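Local atomic coordinates of glutathione s-transferase S2 (PDB entry 5H5L), a protein that binds glutathione and, as a sigma-class glutathione transferase and prostaglandin D synthase, probably conjugates it to electrophilic substrates. Residues Trp20-Ser23 against Tyr24-Val27; Pro188-Lys191 against Ala192-Lys196. All blocks are in the same frame, centred on the assembly; numbering follows the deposited sequence.

Both contacts are local: each joins residues three to five apart along the chain, contact 1 at a helix end and contact 2 within a helix. They belong to different halves of the glutathione transferase, contact 1 closing helix 15-25 in the thioredoxin-like N-terminal domain and contact 2 running through helix 188-196 of the helical C-terminal domain. The two helices pack on each other, with W20 and S23 of contact 1 against W193 and I190 of contact 2. Main-chain bonds run through both. Contact 1, with three buried residues, adds an aliphatic touch at the turn; contact 2, more exposed, adds an isoleucine pair and a salt bridge at the surface.

Contact 1 (Trp20-Ser23 against Tyr24-Val27); sequences WMLS and YLDV
L22 and V27 meet where the chain turns out of its helix: CD2 of L22 lies 3.8 Å from CG2 of V27, the two side chains passing at a slant. V27 places CG2 between its backbone N and carbonyl carbon (CG1 at chi1 -65°), and this turns the methyl back toward the last helical turn, where it also rests 3.8 Å from L22 O. L25 packs closely against the same turn, its CB 3.4 Å from M21 O.

Main-chain bonds hold the turn together. Y24 N is hydrogen-bonded to W20 O at 2.8 Å, and L25 N bonds to M21 O. Then the helix stops. D26 takes a positive phi of 63°, and the chain closes in a Schellman motif: D26 N reaches S23 O at 2.8 Å from above the carbonyl plane, while V27 N makes a weak bond of 3.4 Å to L22 O.

Burial falls off along the chain: W20, M21 and L22 are buried, S23 to L25 and V27 partly exposed, and D26, just past the helix, exposed, touching the preceding turn mainly through its backbone. S23 turns its OG back to the R19 carbonyl, and W20 NE1 is hydrogen-bonded to OE2 of E16.

This turn completes the helix of the beta-alpha-beta unit formed by strand 4-9, helix 15-25 and strand 30-34. M21 and L25 pack against L71 of helix 64-75 and Y24 against its A75, while W20 reaches across to helices 151-164 and 188-196.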
ATOM      1  N   TRP B  20      -9.658  -3.995  15.352  1.00 20.10           N
ATOM      2  CA  TRP B  20      -8.714  -4.571  16.302  1.00 20.88           C
ATOM      3  C   TRP B  20      -7.769  -3.521  16.846  1.00 19.67           C
ATOM      4  O   TRP B  20      -7.449  -3.533  18.034  1.00 20.08           O
ATOM      5  CB  TRP B  20      -7.889  -5.711  15.681  1.00 21.28           C
ATOM      6  CG  TRP B  20      -8.658  -6.983  15.428  1.00 20.09           C
ATOM      7  CD1 TRP B  20     -10.008  -7.119  15.359  1.00 26.32           C
ATOM      8  CD2 TRP B  20      -8.111  -8.301  15.204  1.00 18.84           C
ATOM      9  NE1 TRP B  20     -10.342  -8.432  15.101  1.00 24.10           N
ATOM     10  CE2 TRP B  20      -9.195  -9.170  14.999  1.00 22.59           C
ATOM     11  CE3 TRP B  20      -6.815  -8.817  15.140  1.00 25.20           C
ATOM     12  CZ2 TRP B  20      -9.032 -10.511  14.743  1.00 19.37           C
ATOM     13  CZ3 TRP B  20      -6.654 -10.163  14.887  1.00 21.09           C
ATOM     14  CH2 TRP B  20      -7.757 -10.995  14.712  1.00 17.06           C
ATOM     15  N   MET B  21      -7.270  -2.624  15.990  1.00 18.36           N
ATOM     16  CA  MET B  21      -6.350  -1.591  16.472  1.00 16.71           C
ATOM     17  C   MET B  21      -7.042  -0.653  17.458  1.00 14.92           C
ATOM     18  O   MET B  21      -6.458  -0.258  18.477  1.00 15.94           O
ATOM     19  CB  MET B  21      -5.778  -0.802  15.293  1.00 20.00           C
ATOM     20  CG  MET B  21      -4.709  -1.546  14.480  1.00 17.73           C
ATOM     21  SD  MET B  21      -3.359  -2.162  15.471  1.00 17.39           S
ATOM     22  CE  MET B  21      -2.738  -0.694  16.187  1.00 19.97           C
ATOM     23  N   LEU B  22      -8.274  -0.289  17.174  1.00 15.09           N
ATOM     24  CA  LEU B  22      -8.991   0.594  18.095  1.00 17.60           C
ATOM     25  C   LEU B  22      -9.276  -0.128  19.408  1.00 17.41           C
ATOM     26  O   LEU B  22      -9.164   0.467  20.488  1.00 21.87           O
ATOM     27  CB  LEU B  22     -10.279   1.079  17.447  1.00 19.10           C
ATOM     28  CG  LEU B  22     -10.120   2.072  16.283  1.00 19.16           C
ATOM     29  CD1 LEU B  22     -11.417   2.218  15.597  1.00 20.54           C
ATOM     30  CD2 LEU B  22      -9.673   3.410  16.816  1.00 18.28           C
ATOM     31  N   SER B  23      -9.550  -1.433  19.329  1.00 25.54           N
ATOM     32  CA  SER B  23      -9.737  -2.240  20.540  1.00 22.47           C
ATOM     33  C   SER B  23      -8.444  -2.329  21.318  1.00 27.92           C
ATOM     34  O   SER B  23      -8.411  -2.060  22.525  1.00 26.60           O
ATOM     35  CB  SER B  23     -10.238  -3.624  20.164  1.00 23.71           C
ATOM     36  OG  SER B  23     -11.517  -3.520  19.595  1.00 21.55           O
ATOM     37  N   TYR B  24      -7.342  -2.635  20.632  1.00 26.62           N
ATOM     38  CA  TYR B  24      -6.060  -2.631  21.318  1.00 25.83           C
ATOM     39  C   TYR B  24      -5.784  -1.285  21.963  1.00 30.32           C
ATOM     40  O   TYR B  24      -5.169  -1.215  23.029  1.00 20.32           O
ATOM     41  CB  TYR B  24      -4.931  -2.966  20.365  1.00 18.17           C
ATOM     42  CG  TYR B  24      -3.610  -3.141  21.052  1.00 24.00           C
ATOM     43  CD1 TYR B  24      -3.208  -4.380  21.524  1.00 23.79           C
ATOM     44  CD2 TYR B  24      -2.747  -2.099  21.196  1.00 17.56           C
ATOM     45  CE1 TYR B  24      -1.970  -4.553  22.120  1.00 21.65           C
ATOM     46  CE2 TYR B  24      -1.508  -2.265  21.787  1.00 22.67           C
ATOM     47  CZ  TYR B  24      -1.132  -3.497  22.262  1.00 22.41           C
ATOM     48  OH  TYR B  24       0.110  -3.652  22.849  1.00 25.95           O
ATOM     49  N   LEU B  25      -6.162  -0.198  21.294  1.00 20.54           N
ATOM     50  CA  LEU B  25      -5.939   1.143  21.845  1.00 24.91           C
ATOM     51  C   LEU B  25      -6.818   1.425  23.059  1.00 25.30           C
ATOM     52  O   LEU B  25      -6.537   2.365  23.814  1.00 28.71           O
ATOM     53  CB  LEU B  25      -6.238   2.208  20.791  1.00 22.80           C
ATOM     54  CG  LEU B  25      -5.119   2.735  19.911  1.00 24.66           C
ATOM     55  CD1 LEU B  25      -5.726   3.742  18.932  1.00 28.34           C
ATOM     56  CD2 LEU B  25      -4.032   3.414  20.752  1.00 26.79           C
ATOM     57  N   ASP B  26      -7.879   0.649  23.223  1.00 30.43           N
ATOM     58  CA  ASP B  26      -8.820   0.779  24.322  1.00 39.83           C
ATOM     59  C   ASP B  26      -9.529   2.130  24.282  1.00 34.40           C
ATOM     60  O   ASP B  26      -9.688   2.786  25.307  1.00 36.25           O
ATOM     61  CB  ASP B  26      -8.113   0.572  25.663  1.00 40.34           C
ATOM     62  CG  ASP B  26      -9.064   0.100  26.757  1.00 47.85           C
ATOM     63  OD1 ASP B  26     -10.082  -0.539  26.416  1.00 39.24           O
ATOM     64  OD2 ASP B  26      -8.794   0.394  27.949  1.00 58.21           O
ATOM     65  N   VAL B  27      -9.942   2.554  23.088  1.00 29.65           N
ATOM     66  CA  VAL B  27     -10.724   3.785  22.940  1.00 30.10           C
ATOM     67  C   VAL B  27     -12.116   3.411  22.468  1.00 21.75           C
ATOM     68  O   VAL B  27     -12.277   2.453  21.708  1.00 21.88           O
ATOM     69  CB  VAL B  27     -10.073   4.787  21.971  1.00 28.28           C
ATOM     70  CG1 VAL B  27      -8.764   5.258  22.537  1.00 31.96           C
ATOM     71  CG2 VAL B  27      -9.887   4.165  20.583  1.00 31.57           C
TER

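Contact 2 (Pro188-Lys191 against Ala192-Lys196); sequences PKIK and AWIEK
I190 and I194, one helical turn apart, supply the apolar part of this contact: CG2 of I190 touches CD1 of I194 at 3.7 Å. In I190 that methyl branch stands anti to the backbone N, whereas I194 sends CG1 anti to its carbonyl carbon (chi1 -69°), which carries CD1 back toward the preceding turn. CG1 of I194 also lies 3.3 Å from I190 O.

Four successive main-chain bonds of the i to i+4 kind run through the helix, from A192, W193, I194 and E195 N to P188, K189, I190 and K191 O. The first is the straightest, 2.8 Å from A192 N to P188 O with an angle of 173° at the hydrogen.

On the exposed side, K191 and E195 form a salt bridge, NZ to OE2 at 2.9 Å. The lysine chain is extended until its last torsion, chi4 -66°, which bends NZ over to the carboxylate; NZ approaches OE2 almost in line with its bond to CD.

W193 NE1 is hydrogen-bonded to OE2 of E16, the oxygen that also receives W20 NE1, and K189 makes a cation-pi contact with Y24, both in the N-terminal domain. The helix is therefore two-sided: I190 and I194 pack between helices 15-25 and 175-185, and W193 against helix 15-25 and strand 30-34, while the ion pair, exposed to solvent, probably adds only modestly to its stability.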
ATOM      1  N   PRO B 188      -5.331  -9.336  25.171  1.00 26.99           N
ATOM      2  CA  PRO B 188      -6.599  -9.269  25.924  1.00 35.33           C
ATOM      3  C   PRO B 188      -7.659  -8.436  25.233  1.00 33.88           C
ATOM      4  O   PRO B 188      -8.813  -8.867  25.092  1.00 32.70           O
ATOM      5  CB  PRO B 188      -6.164  -8.661  27.262  1.00 38.14           C
ATOM      6  CG  PRO B 188      -4.755  -8.966  27.389  1.00 43.23           C
ATOM      7  CD  PRO B 188      -4.169  -9.045  26.025  1.00 32.78           C
ATOM      8  N   LYS B 189      -7.292  -7.247  24.767  1.00 35.27           N
ATOM      9  CA  LYS B 189      -8.303  -6.395  24.164  1.00 31.94           C
ATOM     10  C   LYS B 189      -8.738  -6.939  22.821  1.00 29.76           C
ATOM     11  O   LYS B 189      -9.916  -6.838  22.460  1.00 28.93           O
ATOM     12  CB  LYS B 189      -7.785  -4.971  24.081  1.00 33.73           C
ATOM     13  CG  LYS B 189      -7.518  -4.402  25.496  1.00 33.76           C
ATOM     14  CD  LYS B 189      -6.548  -3.231  25.520  1.00 52.34           C
ATOM     15  CE  LYS B 189      -5.208  -3.604  24.842  1.00 51.28           C
ATOM     16  NZ  LYS B 189      -3.969  -3.129  25.540  1.00 53.54           N
ATOM     17  N   ILE B 190      -7.839  -7.581  22.084  1.00 28.86           N
ATOM     18  CA  ILE B 190      -8.288  -8.170  20.830  1.00 28.16           C
ATOM     19  C   ILE B 190      -9.185  -9.369  21.118  1.00 29.43           C
ATOM     20  O   ILE B 190     -10.263  -9.523  20.527  1.00 27.53           O
ATOM     21  CB  ILE B 190      -7.069  -8.503  19.947  1.00 25.35           C
ATOM     22  CG1 ILE B 190      -6.401  -7.158  19.519  1.00 30.42           C
ATOM     23  CG2 ILE B 190      -7.505  -9.338  18.766  1.00 23.26           C
ATOM     24  CD1 ILE B 190      -5.116  -7.280  18.709  1.00 25.72           C
ATOM     25  N   LYS B 191      -8.777 -10.201  22.075  1.00 34.98           N
ATOM     26  CA  LYS B 191      -9.595 -11.319  22.542  1.00 27.41           C
ATOM     27  C   LYS B 191     -11.000 -10.867  22.920  1.00 26.54           C
ATOM     28  O   LYS B 191     -12.002 -11.445  22.487  1.00 38.71           O
ATOM     29  CB  LYS B 191      -8.898 -11.945  23.750  1.00 28.74           C
ATOM     30  CG  LYS B 191      -9.323 -13.365  24.063  1.00 43.35           C
ATOM     31  CD  LYS B 191      -8.500 -13.905  25.217  1.00 39.33           C
ATOM     32  CE  LYS B 191      -8.881 -15.340  25.535  1.00 51.39           C
ATOM     33  NZ  LYS B 191     -10.268 -15.423  26.046  1.00 54.11           N
ATOM     34  N   ALA B 192     -11.081  -9.855  23.770  1.00 28.76           N
ATOM     35  CA  ALA B 192     -12.365  -9.266  24.125  1.00 32.70           C
ATOM     36  C   ALA B 192     -13.168  -8.900  22.890  1.00 42.26           C
ATOM     37  O   ALA B 192     -14.351  -9.244  22.773  1.00 34.38           O
ATOM     38  CB  ALA B 192     -12.137  -8.030  24.992  1.00 33.91           C
ATOM     39  N   TRP B 193     -12.547  -8.168  21.957  1.00 35.79           N
ATOM     40  CA  TRP B 193     -13.277  -7.751  20.766  1.00 26.50           C
ATOM     41  C   TRP B 193     -13.814  -8.952  20.022  1.00 32.56           C
ATOM     42  O   TRP B 193     -14.956  -8.952  19.559  1.00 30.22           O
ATOM     43  CB  TRP B 193     -12.382  -6.914  19.833  1.00 31.59           C
ATOM     44  CG  TRP B 193     -13.056  -6.776  18.539  1.00 24.63           C
ATOM     45  CD1 TRP B 193     -12.825  -7.485  17.410  1.00 27.90           C
ATOM     46  CD2 TRP B 193     -14.151  -5.914  18.260  1.00 23.10           C
ATOM     47  NE1 TRP B 193     -13.701  -7.110  16.428  1.00 25.17           N
ATOM     48  CE2 TRP B 193     -14.524  -6.134  16.925  1.00 27.06           C
ATOM     49  CE3 TRP B 193     -14.854  -4.971  19.012  1.00 27.13           C
ATOM     50  CZ2 TRP B 193     -15.578  -5.453  16.327  1.00 21.91           C
ATOM     51  CZ3 TRP B 193     -15.880  -4.285  18.411  1.00 28.02           C
ATOM     52  CH2 TRP B 193     -16.240  -4.535  17.085  1.00 23.55           C
ATOM     53  N   ILE B 194     -12.994  -9.983  19.884  1.00 26.77           N
ATOM     54  CA  ILE B 194     -13.419 -11.180  19.178  1.00 40.51           C
ATOM     55  C   ILE B 194     -14.618 -11.800  19.882  1.00 40.66           C
ATOM     56  O   ILE B 194     -15.549 -12.290  19.238  1.00 37.19           O
ATOM     57  CB  ILE B 194     -12.235 -12.162  19.075  1.00 37.18           C
ATOM     58  CG1 ILE B 194     -11.169 -11.591  18.113  1.00 36.39           C
ATOM     59  CG2 ILE B 194     -12.718 -13.539  18.643  1.00 38.65           C
ATOM     60  CD1 ILE B 194      -9.833 -12.217  18.272  1.00 31.04           C
ATOM     61  N   GLU B 195     -14.617 -11.773  21.214  1.00 44.31           N
ATOM     62  CA  GLU B 195     -15.706 -12.384  21.967  1.00 54.47           C
ATOM     63  C   GLU B 195     -16.992 -11.585  21.819  1.00 57.05           C
ATOM     64  O   GLU B 195     -18.070 -12.164  21.640  1.00 60.86           O
ATOM     65  CB  GLU B 195     -15.327 -12.501  23.443  1.00 52.03           C
ATOM     66  CG  GLU B 195     -14.305 -13.576  23.745  1.00 56.78           C
ATOM     67  CD  GLU B 195     -13.704 -13.401  25.125  1.00 56.85           C
ATOM     68  OE1 GLU B 195     -14.101 -12.437  25.817  1.00 53.35           O
ATOM     69  OE2 GLU B 195     -12.828 -14.209  25.510  1.00 54.18           O
ATOM     70  N   LYS B 196     -16.903 -10.256  21.894  1.00 51.96           N
ATOM     71  CA  LYS B 196     -18.103  -9.435  21.868  1.00 49.25           C
ATOM     72  C   LYS B 196     -18.509  -9.018  20.463  1.00 55.69           C
ATOM     73  O   LYS B 196     -19.654  -8.593  20.270  1.00 53.05           O
ATOM     74  CB  LYS B 196     -17.920  -8.196  22.758  1.00 44.61           C
ATOM     75  CG  LYS B 196     -17.291  -6.953  22.102  1.00 47.69           C
ATOM     76  CD  LYS B 196     -17.530  -5.712  22.929  1.00 51.67           C
ATOM     77  CE  LYS B 196     -17.214  -4.456  22.132  1.00 57.07           C
ATOM     78  NZ  LYS B 196     -17.780  -3.221  22.752  1.00 56.77           N
TER